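Local coordinates for protein tubulin binding cofactor C (Leishmania major, PDB 5AJ8) that probably serves as a tubulin-folding chaperone of the cofactor C family, this chain holding its C-terminal domain, at residues C41-G46 with Y59-Q64; H63-K68 with S81-E86; Y76-S81 with A130-N135; V100-S105 with A114-W119. The protein carries 1 engineered substitution. All blocks are in the same frame, centred on the assembly; numbering follows the deposited sequence. Where two conformers were deposited one is given.

Interaction 1: C41-G46 with Y59-Q64; sequences CLPIAG and YVACHQ
I44 N meets A61 O at 2.8 Å, with the N-H pointing almost straight at the oxygen (173°) although the donor stands well off the carbonyl plane. Two more backbone bonds flank it: C41 N to Y59 O, also 2.8 Å, and H63 N to G46 O at 2.9 Å. Between the I44-A61 and H63-G46 bonds, C62 CA approaches I44 O at 3.3 Å in a nearly linear CA-H...O contact. P43 CB touches A61 CB at 4.0 Å, while C41 SG, anti to its carbonyl carbon (chi1 -45°), lies against the branch point of V60. At the far end the H63 ring lies under the A45-G46 peptide: A45 C and G46 N sit over the centre of one face, and G46 CA completes a CH-pi contact 4.2 Å from the ring centroid. The ring's rotation is fixed further by H63 NE2, which bonds to G124 O. A45 centres an inverse gamma turn, so the chain bends sharply just where it covers the imidazole. V60 and A61 also touch strand 73-79. Successive turns joined by backbone bonds at a corner, here after strand 38-41 and along strand 56-62, are characteristic of a right-handed parallel beta-helix.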
loop_
_atom_site.group_PDB
_atom_site.type_symbol
_atom_site.label_atom_id
_atom_site.label_comp_id
_atom_site.label_asym_id
_atom_site.label_seq_id
_atom_site.Cartn_x
_atom_site.Cartn_y
_atom_site.Cartn_z
ATOM N N CYS A 41 1.768 -3.994 -4.713
ATOM C CA CYS A 41 0.616 -3.609 -5.520
ATOM C C CYS A 41 0.958 -2.584 -6.611
ATOM O O CYS A 41 1.501 -1.508 -6.336
ATOM C CB CYS A 41 -0.508 -3.017 -4.674
ATOM S SG CYS A 41 -0.918 -3.911 -3.152
ATOM N N LEU A 42 0.605 -2.915 -7.845
ATOM C CA LEU A 42 0.564 -1.922 -8.897
ATOM C C LEU A 42 -0.524 -0.889 -8.503
ATOM O O LEU A 42 -1.403 -1.184 -7.695
ATOM C CB LEU A 42 0.275 -2.573 -10.247
ATOM C CG LEU A 42 1.276 -3.630 -10.734
ATOM C CD1 LEU A 42 0.886 -4.178 -12.094
ATOM C CD2 LEU A 42 2.704 -3.084 -10.766
ATOM N N PRO A 43 -0.429 0.342 -9.023
ATOM C CA PRO A 43 -1.398 1.370 -8.616
ATOM C C PRO A 43 -2.852 0.935 -8.796
ATOM O O PRO A 43 -3.183 0.405 -9.825
ATOM C CB PRO A 43 -1.035 2.571 -9.519
ATOM C CG PRO A 43 0.427 2.381 -9.810
ATOM C CD PRO A 43 0.615 0.894 -9.908
ATOM N N ILE A 44 -3.685 1.158 -7.775
ATOM C CA ILE A 44 -5.114 0.842 -7.801
ATOM C C ILE A 44 -5.896 2.135 -8.000
ATOM O O ILE A 44 -5.693 3.099 -7.267
ATOM C CB ILE A 44 -5.526 0.226 -6.461
ATOM C CG1 ILE A 44 -4.607 -0.939 -6.075
ATOM C CG2 ILE A 44 -6.977 -0.202 -6.480
ATOM C CD1 ILE A 44 -4.605 -2.056 -7.088
ATOM N N ALA A 45 -6.762 2.166 -9.007
ATOM C CA ALA A 45 -7.513 3.355 -9.343
ATOM C C ALA A 45 -8.825 3.298 -8.594
ATOM O O ALA A 45 -9.890 3.242 -9.184
ATOM C CB ALA A 45 -7.749 3.447 -10.852
ATOM N N GLY A 46 -8.718 3.293 -7.274
ATOM C CA GLY A 46 -9.871 3.141 -6.364
ATOM C C GLY A 46 -9.360 2.858 -4.957
ATOM O O GLY A 46 -8.235 3.213 -4.624
ATOM N N TYR A 59 3.410 -2.321 -0.327
ATOM C CA TYR A 59 3.719 -1.216 -1.229
ATOM C C TYR A 59 2.484 -1.010 -2.068
ATOM O O TYR A 59 2.126 -1.876 -2.843
ATOM C CB TYR A 59 4.928 -1.541 -2.107
ATOM C CG TYR A 59 6.200 -1.869 -1.317
ATOM C CD1 TYR A 59 6.387 -3.109 -0.757
ATOM C CD2 TYR A 59 7.189 -0.912 -1.114
ATOM C CE1 TYR A 59 7.521 -3.404 -0.016
ATOM C CE2 TYR A 59 8.333 -1.193 -0.365
ATOM C CZ TYR A 59 8.494 -2.451 0.179
ATOM O OH TYR A 59 9.642 -2.780 0.889
ATOM N N VAL A 60 1.803 0.110 -1.897
ATOM C CA VAL A 60 0.518 0.338 -2.581
ATOM C C VAL A 60 0.308 1.811 -2.942
ATOM O O VAL A 60 0.601 2.722 -2.132
ATOM C CB VAL A 60 -0.671 -0.162 -1.697
ATOM C CG1 VAL A 60 -0.683 0.521 -0.343
ATOM C CG2 VAL A 60 -2.010 -0.029 -2.401
ATOM N N ALA A 61 -0.180 2.027 -4.156
ATOM C CA ALA A 61 -0.732 3.298 -4.558
ATOM C C ALA A 61 -2.240 3.131 -4.746
ATOM O O ALA A 61 -2.675 2.131 -5.330
ATOM C CB ALA A 61 -0.081 3.784 -5.848
ATOM N N CYS A 62 -3.020 4.128 -4.314
ATOM C CA CYS A 62 -4.472 4.058 -4.355
ATOM C C CYS A 62 -5.126 5.415 -4.136
ATOM O O CYS A 62 -4.456 6.382 -3.782
ATOM C CB CYS A 62 -4.978 3.048 -3.325
ATOM S SG CYS A 62 -4.423 3.375 -1.634
ATOM N N HIS A 63 -6.424 5.501 -4.406
ATOM C CA HIS A 63 -7.211 6.717 -4.148
ATOM C C HIS A 63 -7.599 6.885 -2.676
ATOM O O HIS A 63 -7.531 8.010 -2.101
ATOM C CB HIS A 63 -8.488 6.681 -4.970
ATOM C CG HIS A 63 -8.264 6.774 -6.423
ATOM N ND1 HIS A 63 -9.297 6.957 -7.320
ATOM C CD2 HIS A 63 -7.132 6.696 -7.157
ATOM C CE1 HIS A 63 -8.806 6.969 -8.546
ATOM N NE2 HIS A 63 -7.496 6.815 -8.471
ATOM N N GLN A 64 -8.021 5.767 -2.067
ATOM C CA GLN A 64 -8.291 5.688 -0.632
ATOM C C GLN A 64 -7.647 4.440 -0.045
ATOM O O GLN A 64 -7.581 3.419 -0.717
ATOM C CB GLN A 64 -9.782 5.666 -0.362
ATOM C CG GLN A 64 -10.533 6.884 -0.870
ATOM C CD GLN A 64 -11.095 6.701 -2.261
ATOM O OE1 GLN A 64 -11.173 5.598 -2.768
ATOM N NE2 GLN A 64 -11.438 7.796 -2.900
#

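Interaction 2: H63-K68 with S81-E86; sequences HQLRLK and STPIIE
R66 leaves its strand with CG anti to the backbone N (chi1 -179°) and then bends at CB-CG, whereas E86 runs fully extended from a similar first torsion; this brings the guanidinium of R66 beside the carboxylate of E86. NH2 of R66 lies 2.9 Å from OE1 of E86 in a salt bridge. The carboxylate oxygen is near the guanidinium plane, but the nitrogen reaches OE1 from above the carboxylate plane, and the two planes stand 60° apart. E86 has two conformers, so this bridge and its place beside K68 are less certain. I84 CG2 lies over one face of that guanidinium, toward its rim. K68, extended throughout, lies alongside E86 and points the same way; its NZ stays 4.4 Å from OE2, beyond a salt bridge, where a weak attraction is probable.

Strands 64-68 and 84-86 run parallel, their axes 10° apart. I84 N donates to L65 O at 3.0 Å and L67 N to I84 O at 2.9 Å, while E86 N to L67 O is weak. L65 CD2 meets P83 CB at 4.1 Å and, on the face opposite E86, L67 CD1 meets I85 CG2; both leucines also reach M75 of strand 73-79. Before strand 84-86, S81 OG donates to H63 O at 2.8 Å, on a lone pair in the carbonyl plane. A water accepts from L65 N and donates to S81 OG and T82 O, bridging the gap where direct strand bonding has not begun. Such strands, apolar at L65, L67, P83 and I85 but mixing I84 with charges outside, wall a parallel beta-helix.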
loop_
_atom_site.group_PDB
_atom_site.type_symbol
_atom_site.label_atom_id
_atom_site.label_comp_id
_atom_site.label_asym_id
_atom_site.label_seq_id
_atom_site.Cartn_x
_atom_site.Cartn_y
_atom_site.Cartn_z
ATOM N N HIS A 63 -6.424 5.501 -4.406
ATOM C CA HIS A 63 -7.211 6.717 -4.148
ATOM C C HIS A 63 -7.599 6.885 -2.676
ATOM O O HIS A 63 -7.531 8.010 -2.101
ATOM C CB HIS A 63 -8.488 6.681 -4.970
ATOM C CG HIS A 63 -8.264 6.774 -6.423
ATOM N ND1 HIS A 63 -9.297 6.957 -7.320
ATOM C CD2 HIS A 63 -7.132 6.696 -7.157
ATOM C CE1 HIS A 63 -8.806 6.969 -8.546
ATOM N NE2 HIS A 63 -7.496 6.815 -8.471
ATOM N N GLN A 64 -8.021 5.767 -2.067
ATOM C CA GLN A 64 -8.291 5.688 -0.632
ATOM C C GLN A 64 -7.647 4.440 -0.045
ATOM O O GLN A 64 -7.581 3.419 -0.717
ATOM C CB GLN A 64 -9.782 5.666 -0.362
ATOM C CG GLN A 64 -10.533 6.884 -0.870
ATOM C CD GLN A 64 -11.095 6.701 -2.261
ATOM O OE1 GLN A 64 -11.173 5.598 -2.768
ATOM N NE2 GLN A 64 -11.438 7.796 -2.900
ATOM N N LEU A 65 -7.162 4.543 1.191
ATOM C CA LEU A 65 -6.534 3.440 1.889
ATOM C C LEU A 65 -7.164 3.300 3.269
ATOM O O LEU A 65 -7.218 4.261 4.023
ATOM C CB LEU A 65 -5.026 3.637 2.032
ATOM C CG LEU A 65 -4.232 2.548 2.771
ATOM C CD1 LEU A 65 -4.428 1.180 2.156
ATOM C CD2 LEU A 65 -2.741 2.869 2.814
ATOM N N ARG A 66 -7.683 2.119 3.570
ATOM C CA ARG A 66 -8.213 1.858 4.906
ATOM C C ARG A 66 -7.687 0.543 5.474
ATOM O O ARG A 66 -7.676 -0.484 4.804
ATOM C CB ARG A 66 -9.739 1.878 4.906
ATOM C CG ARG A 66 -10.329 1.634 6.293
ATOM C CD ARG A 66 -11.648 2.360 6.500
ATOM N NE ARG A 66 -12.203 2.188 7.853
ATOM C CZ ARG A 66 -13.221 2.902 8.335
ATOM N NH1 ARG A 66 -13.791 3.866 7.605
ATOM N NH2 ARG A 66 -13.692 2.656 9.539
ATOM N N LEU A 67 -7.270 0.583 6.722
ATOM C CA LEU A 67 -6.773 -0.611 7.408
ATOM C C LEU A 67 -7.549 -0.865 8.709
ATOM O O LEU A 67 -7.804 0.056 9.482
ATOM C CB LEU A 67 -5.284 -0.496 7.696
ATOM C CG LEU A 67 -4.380 -0.439 6.458
ATOM C CD1 LEU A 67 -3.902 0.977 6.234
ATOM C CD2 LEU A 67 -3.185 -1.347 6.632
ATOM N N LYS A 68 -7.911 -2.120 8.940
ATOM C CA LYS A 68 -8.674 -2.492 10.125
ATOM C C LYS A 68 -8.081 -3.754 10.747
ATOM O O LYS A 68 -7.865 -4.736 10.066
ATOM C CB LYS A 68 -10.143 -2.736 9.793
ATOM C CG LYS A 68 -10.956 -3.164 10.999
ATOM C CD LYS A 68 -12.449 -3.148 10.741
ATOM C CE LYS A 68 -13.204 -3.462 12.023
ATOM N NZ LYS A 68 -14.662 -3.582 11.754
ATOM N N SER A 81 -5.732 10.386 -0.758
ATOM C CA SER A 81 -6.316 10.933 0.465
ATOM C C SER A 81 -5.559 10.437 1.713
ATOM O O SER A 81 -4.675 9.598 1.616
ATOM C CB SER A 81 -7.825 10.623 0.532
ATOM O OG SER A 81 -8.113 9.230 0.362
ATOM N N THR A 82 -5.897 10.966 2.875
ATOM C CA THR A 82 -5.294 10.495 4.117
ATOM C C THR A 82 -5.696 9.026 4.462
ATOM O O THR A 82 -6.856 8.710 4.547
ATOM C CB THR A 82 -5.657 11.468 5.254
ATOM O OG1 THR A 82 -5.055 12.732 4.967
ATOM C CG2 THR A 82 -5.149 10.965 6.585
ATOM N N PRO A 83 -4.724 8.123 4.609
ATOM C CA PRO A 83 -5.047 6.763 5.060
ATOM C C PRO A 83 -5.784 6.754 6.388
ATOM O O PRO A 83 -5.505 7.601 7.255
ATOM C CB PRO A 83 -3.666 6.107 5.192
ATOM C CG PRO A 83 -2.803 6.851 4.216
ATOM C CD PRO A 83 -3.299 8.265 4.266
ATOM N N ILE A 84 -6.759 5.856 6.523
ATOM C CA ILE A 84 -7.535 5.692 7.756
ATOM C C ILE A 84 -7.142 4.362 8.398
ATOM O O ILE A 84 -7.124 3.330 7.723
ATOM C CB ILE A 84 -9.064 5.698 7.477
ATOM C CG1 ILE A 84 -9.503 7.048 6.892
ATOM C CG2 ILE A 84 -9.843 5.434 8.752
ATOM C CD1 ILE A 84 -10.957 7.126 6.459
ATOM N N ILE A 85 -6.869 4.371 9.698
ATOM C CA ILE A 85 -6.703 3.118 10.429
ATOM C C ILE A 85 -7.732 2.980 11.539
ATOM O O ILE A 85 -8.305 3.967 12.005
ATOM C CB ILE A 85 -5.285 2.946 10.998
ATOM C CG1 ILE A 85 -4.920 4.052 11.987
ATOM C CG2 ILE A 85 -4.276 2.911 9.871
ATOM C CD1 ILE A 85 -3.606 3.805 12.707
ATOM N N GLU A 86 -7.970 1.734 11.927
ATOM C CA GLU A 86 -8.966 1.384 12.920
ATOM C C GLU A 86 -8.577 0.076 13.602
ATOM O O GLU A 86 -8.400 -0.940 12.929
ATOM C CB GLU A 86 -10.331 1.207 12.261
ATOM C CG GLU A 86 -11.445 0.947 13.251
ATOM C CD GLU A 86 -12.787 0.628 12.610
ATOM O OE1 GLU A 86 -12.886 0.586 11.355
ATOM O OE2 GLU A 86 -13.756 0.429 13.387
HETATM O O HOH W 1 -7.756 7.240 2.282
#

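Interaction 3: Y76-S81 with A130-N135; sequences YVWCAS and ARTEQN
E133 lies along one face of W78, every atom of its side chain in contact with the indole. CB begins over the benzo ring at CZ2, 3.5 Å away. With CG anti to the backbone N (chi1 -174°), the next carbon arrives above the middle of the six-membered ring, 3.6 Å from the centroid and 9° off the normal, a well-centred CH-pi contact. CD then spans CH2 and CZ3, OE1 comes nearest to CH2, and OE2 ends 3.4 Å from CZ3. The carboxylate stays nearly parallel to the indole (11°) but has slid beyond its CH2-CZ3 rim; its charge is met by R97, whose NH1 makes a salt bridge with OE2.

At the ring's edge, W78 NE1 donates to T132 OG1 at 3.0 Å, close to the indole plane. That hydroxyl is also bonded to D128 O. Strand 73-79 belongs to the parallel beta-helix, and the end of helix 129-132 with the turn after it packs against the outside of the beta-helix; helix 116-122 also touches W78, through H116, A117 and V120.

Beyond the tryptophan, N135 ND2 bonds to C79 O at 2.8 Å, somewhat tilted from the carbonyl plane. T132 CG2 packs on A80 CA at 3.6 Å. Two waters fill the backbone seam: one donates to both V77 O and E133 O, while the other accepts from C79 N at 2.8 Å and lies within bonding distance of T132 O.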
loop_
_atom_site.group_PDB
_atom_site.type_symbol
_atom_site.label_atom_id
_atom_site.label_comp_id
_atom_site.label_asym_id
_atom_site.label_seq_id
_atom_site.Cartn_x
_atom_site.Cartn_y
_atom_site.Cartn_z
ATOM N N TYR A 76 4.114 1.325 2.650
ATOM C CA TYR A 76 4.754 2.238 1.704
ATOM C C TYR A 76 3.720 2.714 0.689
ATOM O O TYR A 76 3.317 1.977 -0.222
ATOM C CB TYR A 76 5.947 1.558 1.019
ATOM C CG TYR A 76 7.046 1.155 1.999
ATOM C CD1 TYR A 76 7.014 -0.070 2.663
ATOM C CD2 TYR A 76 8.082 2.011 2.278
ATOM C CE1 TYR A 76 8.024 -0.436 3.564
ATOM C CE2 TYR A 76 9.084 1.671 3.162
ATOM C CZ TYR A 76 9.051 0.450 3.806
ATOM O OH TYR A 76 10.064 0.153 4.701
ATOM N N VAL A 77 3.293 3.956 0.854
ATOM C CA VAL A 77 2.012 4.399 0.391
ATOM C C VAL A 77 2.088 5.670 -0.482
ATOM O O VAL A 77 2.770 6.642 -0.134
ATOM C CB VAL A 77 1.110 4.675 1.632
ATOM C CG1 VAL A 77 -0.189 5.356 1.243
ATOM C CG2 VAL A 77 0.832 3.383 2.371
ATOM N N TRP A 78 1.353 5.655 -1.595
ATOM C CA TRP A 78 1.033 6.873 -2.352
ATOM C C TRP A 78 -0.488 6.908 -2.453
ATOM O O TRP A 78 -1.092 6.132 -3.193
ATOM C CB TRP A 78 1.683 6.870 -3.739
ATOM C CG TRP A 78 1.702 8.241 -4.462
ATOM C CD1 TRP A 78 0.696 9.170 -4.529
ATOM C CD2 TRP A 78 2.791 8.783 -5.220
ATOM N NE1 TRP A 78 1.107 10.259 -5.263
ATOM C CE2 TRP A 78 2.386 10.041 -5.704
ATOM C CE3 TRP A 78 4.084 8.336 -5.498
ATOM C CZ2 TRP A 78 3.230 10.855 -6.475
ATOM C CZ3 TRP A 78 4.922 9.133 -6.253
ATOM C CH2 TRP A 78 4.500 10.384 -6.726
ATOM N N CYS A 79 -1.093 7.804 -1.698
ATOM C CA CYS A 79 -2.537 7.860 -1.592
ATOM C C CYS A 79 -3.072 9.232 -1.932
ATOM O O CYS A 79 -2.528 10.212 -1.479
ATOM C CB CYS A 79 -2.959 7.531 -0.160
ATOM S SG CYS A 79 -4.717 7.111 -0.047
ATOM N N ALA A 80 -4.176 9.280 -2.674
ATOM C CA ALA A 80 -4.829 10.539 -3.022
ATOM C C ALA A 80 -5.479 11.171 -1.811
ATOM O O ALA A 80 -5.778 12.334 -1.840
ATOM C CB ALA A 80 -5.873 10.338 -4.102
ATOM N N SER A 81 -5.732 10.386 -0.758
ATOM C CA SER A 81 -6.316 10.933 0.465
ATOM C C SER A 81 -5.559 10.437 1.713
ATOM O O SER A 81 -4.675 9.598 1.616
ATOM C CB SER A 81 -7.825 10.623 0.532
ATOM O OG SER A 81 -8.113 9.230 0.362
ATOM N N ALA A 130 1.979 15.749 -7.348
ATOM C CA ALA A 130 2.763 16.643 -6.457
ATOM C C ALA A 130 2.141 16.805 -5.064
ATOM O O ALA A 130 2.828 16.684 -4.046
ATOM C CB ALA A 130 2.929 18.016 -7.090
ATOM N N ARG A 131 0.841 17.065 -5.044
ATOM C CA ARG A 131 0.070 17.297 -3.822
ATOM C C ARG A 131 -0.169 16.042 -2.989
ATOM O O ARG A 131 -0.342 16.141 -1.783
ATOM C CB ARG A 131 -1.294 17.871 -4.225
ATOM C CG ARG A 131 -2.124 18.528 -3.124
ATOM C CD ARG A 131 -3.607 18.453 -3.423
ATOM N NE ARG A 131 -4.165 17.084 -3.398
ATOM C CZ ARG A 131 -5.058 16.583 -4.270
ATOM N NH1 ARG A 131 -5.529 17.322 -5.276
ATOM N NH2 ARG A 131 -5.494 15.325 -4.136
ATOM N N THR A 132 -0.259 14.881 -3.639
ATOM C CA THR A 132 -0.570 13.619 -2.965
ATOM C C THR A 132 0.612 12.771 -2.483
ATOM O O THR A 132 0.427 11.935 -1.594
ATOM C CB THR A 132 -1.497 12.754 -3.842
ATOM O OG1 THR A 132 -0.896 12.538 -5.131
ATOM C CG2 THR A 132 -2.879 13.451 -3.993
ATOM N N GLU A 133 1.800 12.948 -3.058
ATOM C CA GLU A 133 2.910 12.023 -2.741
ATOM C C GLU A 133 3.159 11.901 -1.239
ATOM O O GLU A 133 3.447 10.812 -0.743
ATOM C CB GLU A 133 4.224 12.376 -3.466
ATOM C CG GLU A 133 5.312 11.312 -3.228
ATOM C CD GLU A 133 6.545 11.453 -4.113
ATOM O OE1 GLU A 133 6.715 12.525 -4.715
ATOM O OE2 GLU A 133 7.343 10.485 -4.202
ATOM N N GLN A 134 3.038 13.034 -0.544
ATOM C CA GLN A 134 3.351 13.140 0.882
ATOM C C GLN A 134 2.164 12.890 1.823
ATOM O O GLN A 134 2.282 13.116 3.013
ATOM C CB GLN A 134 4.055 14.491 1.175
ATOM C CG GLN A 134 5.414 14.638 0.428
ATOM C CD GLN A 134 6.425 13.508 0.748
ATOM O OE1 GLN A 134 6.916 12.784 -0.142
ATOM N NE2 GLN A 134 6.719 13.345 2.034
ATOM N N ASN A 135 1.045 12.380 1.312
ATOM C CA ASN A 135 -0.078 12.010 2.179
ATOM C C ASN A 135 0.236 10.881 3.159
ATOM O O ASN A 135 -0.428 10.752 4.179
ATOM C CB ASN A 135 -1.321 11.648 1.358
ATOM C CG ASN A 135 -1.998 12.872 0.747
ATOM O OD1 ASN A 135 -1.763 14.004 1.178
ATOM N ND2 ASN A 135 -2.839 12.651 -0.245
HETATM O O HOH W 2 4.360 8.222 -1.649
HETATM O O HOH W 3 0.809 9.354 -0.298
#

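Interaction 4: V100-S105 with A114-W119; sequences VGLLSS and ATHAEW
W119, L103 and L102 carry most of this contact, with H116 close behind. L102 sits squarely on the indole of W119: its CD1 is 3.5 Å from the centroid of the six-membered ring and 8° off the normal, while CD2 lies over the pyrrole side, 3.6 Å from CG. CG of L102 is anti to the backbone N (chi1 175°), which sends both methyls across toward helix 116-122. The same CD2 touches CD2 of H116, approaching that imidazole obliquely.

L103 supplies the second contact. Its CG is anti to the carbonyl carbon and the side chain crosses H116 at about a right angle, putting CD2 over one face of the imidazole, 4.0 Å from the centroid in a CH-pi contact. CD2 also reaches T115 C, and CD1 packs 3.7 Å from A114 O. H116 NE2 is also hydrogen-bonded to W99 O.

Polar atoms gather at the edge of W119. NE1 donates to a water at 3.2 Å that also lies within bonding distance of L103 O and S105 O, and S105 O comes in the ring plane near CZ2. S105 is itself steadied by OG, which donates to G101 O at 2.7 Å and is bonded to F168 N.

T115 is the N-cap: its OG1 accepts from E118 N. The contact thus joins the capped first turn of a short helix to the irregular helical turn 100-103, both packed, through L102 on L42 and W119 on P43, against a corner of the parallel beta-helix.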
loop_
_atom_site.group_PDB
_atom_site.type_symbol
_atom_site.label_atom_id
_atom_site.label_comp_id
_atom_site.label_asym_id
_atom_site.label_seq_id
_atom_site.Cartn_x
_atom_site.Cartn_y
_atom_site.Cartn_z
ATOM N N VAL A 100 11.510 0.380 -5.519
ATOM C CA VAL A 100 12.373 0.671 -6.651
ATOM C C VAL A 100 12.077 -0.289 -7.794
ATOM O O VAL A 100 12.107 0.101 -8.958
ATOM C CB VAL A 100 13.876 0.603 -6.275
ATOM C CG1 VAL A 100 14.748 0.893 -7.495
ATOM C CG2 VAL A 100 14.215 1.609 -5.167
ATOM N N GLY A 101 11.754 -1.535 -7.478
ATOM C CA GLY A 101 11.483 -2.559 -8.504
ATOM C C GLY A 101 10.269 -2.346 -9.394
ATOM O O GLY A 101 10.167 -2.962 -10.451
ATOM N N LEU A 102 9.336 -1.483 -8.973
ATOM C CA LEU A 102 8.217 -1.090 -9.813
ATOM C C LEU A 102 8.719 -0.564 -11.163
ATOM O O LEU A 102 8.136 -0.825 -12.228
ATOM C CB LEU A 102 7.369 -0.013 -9.129
ATOM C CG LEU A 102 6.218 0.558 -9.970
ATOM C CD1 LEU A 102 5.252 -0.548 -10.324
ATOM C CD2 LEU A 102 5.498 1.731 -9.298
ATOM N N LEU A 103 9.809 0.194 -11.104
ATOM C CA LEU A 103 10.336 0.851 -12.289
ATOM C C LEU A 103 10.925 -0.137 -13.287
ATOM O O LEU A 103 10.992 0.184 -14.481
ATOM C CB LEU A 103 11.342 1.919 -11.896
ATOM C CG LEU A 103 10.766 2.955 -10.913
ATOM C CD1 LEU A 103 11.816 4.016 -10.621
ATOM C CD2 LEU A 103 9.502 3.617 -11.430
ATOM N N SER A 104 11.247 -1.356 -12.837
ATOM C CA SER A 104 11.671 -2.463 -13.740
ATOM C C SER A 104 10.549 -3.476 -13.987
ATOM O O SER A 104 10.798 -4.594 -14.455
ATOM C CB SER A 104 12.869 -3.199 -13.147
ATOM O OG SER A 104 13.897 -2.290 -12.832
ATOM N N SER A 105 9.319 -3.062 -13.676
ATOM C CA SER A 105 8.137 -3.884 -13.848
ATOM C C SER A 105 7.308 -3.306 -14.975
ATOM O O SER A 105 7.587 -2.219 -15.470
ATOM C CB SER A 105 7.315 -3.911 -12.551
ATOM O OG SER A 105 8.104 -4.337 -11.442
ATOM N N ALA A 114 9.061 5.439 -16.177
ATOM C CA ALA A 114 10.394 5.677 -15.647
ATOM C C ALA A 114 10.392 6.213 -14.223
ATOM O O ALA A 114 11.420 6.195 -13.564
ATOM C CB ALA A 114 11.131 6.648 -16.559
ATOM N N THR A 115 9.250 6.702 -13.749
ATOM C CA THR A 115 9.141 7.238 -12.378
ATOM C C THR A 115 7.850 6.772 -11.689
ATOM O O THR A 115 6.898 6.293 -12.340
ATOM C CB THR A 115 9.157 8.778 -12.352
ATOM O OG1 THR A 115 7.935 9.276 -12.917
ATOM C CG2 THR A 115 10.345 9.322 -13.142
ATOM N N HIS A 116 7.825 6.913 -10.373
ATOM C CA HIS A 116 6.669 6.496 -9.623
ATOM C C HIS A 116 5.505 7.440 -9.882
ATOM O O HIS A 116 4.370 6.999 -9.990
ATOM C CB HIS A 116 6.996 6.387 -8.127
ATOM C CG HIS A 116 7.900 5.247 -7.792
ATOM N ND1 HIS A 116 9.276 5.346 -7.831
ATOM C CD2 HIS A 116 7.628 3.977 -7.402
ATOM C CE1 HIS A 116 9.808 4.188 -7.476
ATOM N NE2 HIS A 116 8.830 3.344 -7.210
ATOM N N ALA A 117 5.785 8.731 -10.027
ATOM C CA ALA A 117 4.739 9.723 -10.356
ATOM C C ALA A 117 4.010 9.354 -11.635
ATOM O O ALA A 117 2.795 9.428 -11.678
ATOM C CB ALA A 117 5.321 11.133 -10.474
ATOM N N GLU A 118 4.752 8.931 -12.659
ATOM C CA GLU A 118 4.153 8.500 -13.924
ATOM C C GLU A 118 3.279 7.270 -13.747
ATOM O O GLU A 118 2.172 7.210 -14.262
ATOM C CB GLU A 118 5.248 8.189 -14.964
ATOM C CG GLU A 118 5.814 9.416 -15.658
ATOM C CD GLU A 118 7.049 9.094 -16.482
ATOM O OE1 GLU A 118 8.098 8.761 -15.891
ATOM O OE2 GLU A 118 6.959 9.158 -17.726
ATOM N N TRP A 119 3.794 6.275 -13.037
ATOM C CA TRP A 119 3.016 5.063 -12.734
ATOM C C TRP A 119 1.699 5.411 -12.023
ATOM O O TRP A 119 0.619 4.929 -12.379
ATOM C CB TRP A 119 3.808 4.125 -11.808
ATOM C CG TRP A 119 4.595 3.083 -12.493
ATOM C CD1 TRP A 119 5.907 3.139 -12.844
ATOM C CD2 TRP A 119 4.121 1.807 -12.913
ATOM N NE1 TRP A 119 6.278 1.974 -13.470
ATOM C CE2 TRP A 119 5.199 1.139 -13.519
ATOM C CE3 TRP A 119 2.880 1.175 -12.862
ATOM C CZ2 TRP A 119 5.081 -0.142 -14.036
ATOM C CZ3 TRP A 119 2.762 -0.087 -13.384
ATOM C CH2 TRP A 119 3.846 -0.732 -13.966
HETATM O O HOH W 4 8.249 0.438 -15.452
#

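How the interactions relate
Interaction 1 is the most deeply buried and lies nearest the chain centre; it ties consecutive turns at a corner through backbone bonds. Interaction 2 takes up the same chain at H63 and Q64 and continues along a flat wall, where strand pairing is joined by surface charges. Interaction 3 shares S81 with it and, through neighbouring strands, the sheet of interaction 1, but adds an outer covering segment held by tryptophan, a carboxylate and waters. Interaction 4 is nested within the loop closed by interaction 3 and relies on leucine against aromatic rings; L42 touches L102, and W78 touches A117. Interactions 2 and 4 lie on opposite sides of the chain centre, without contact.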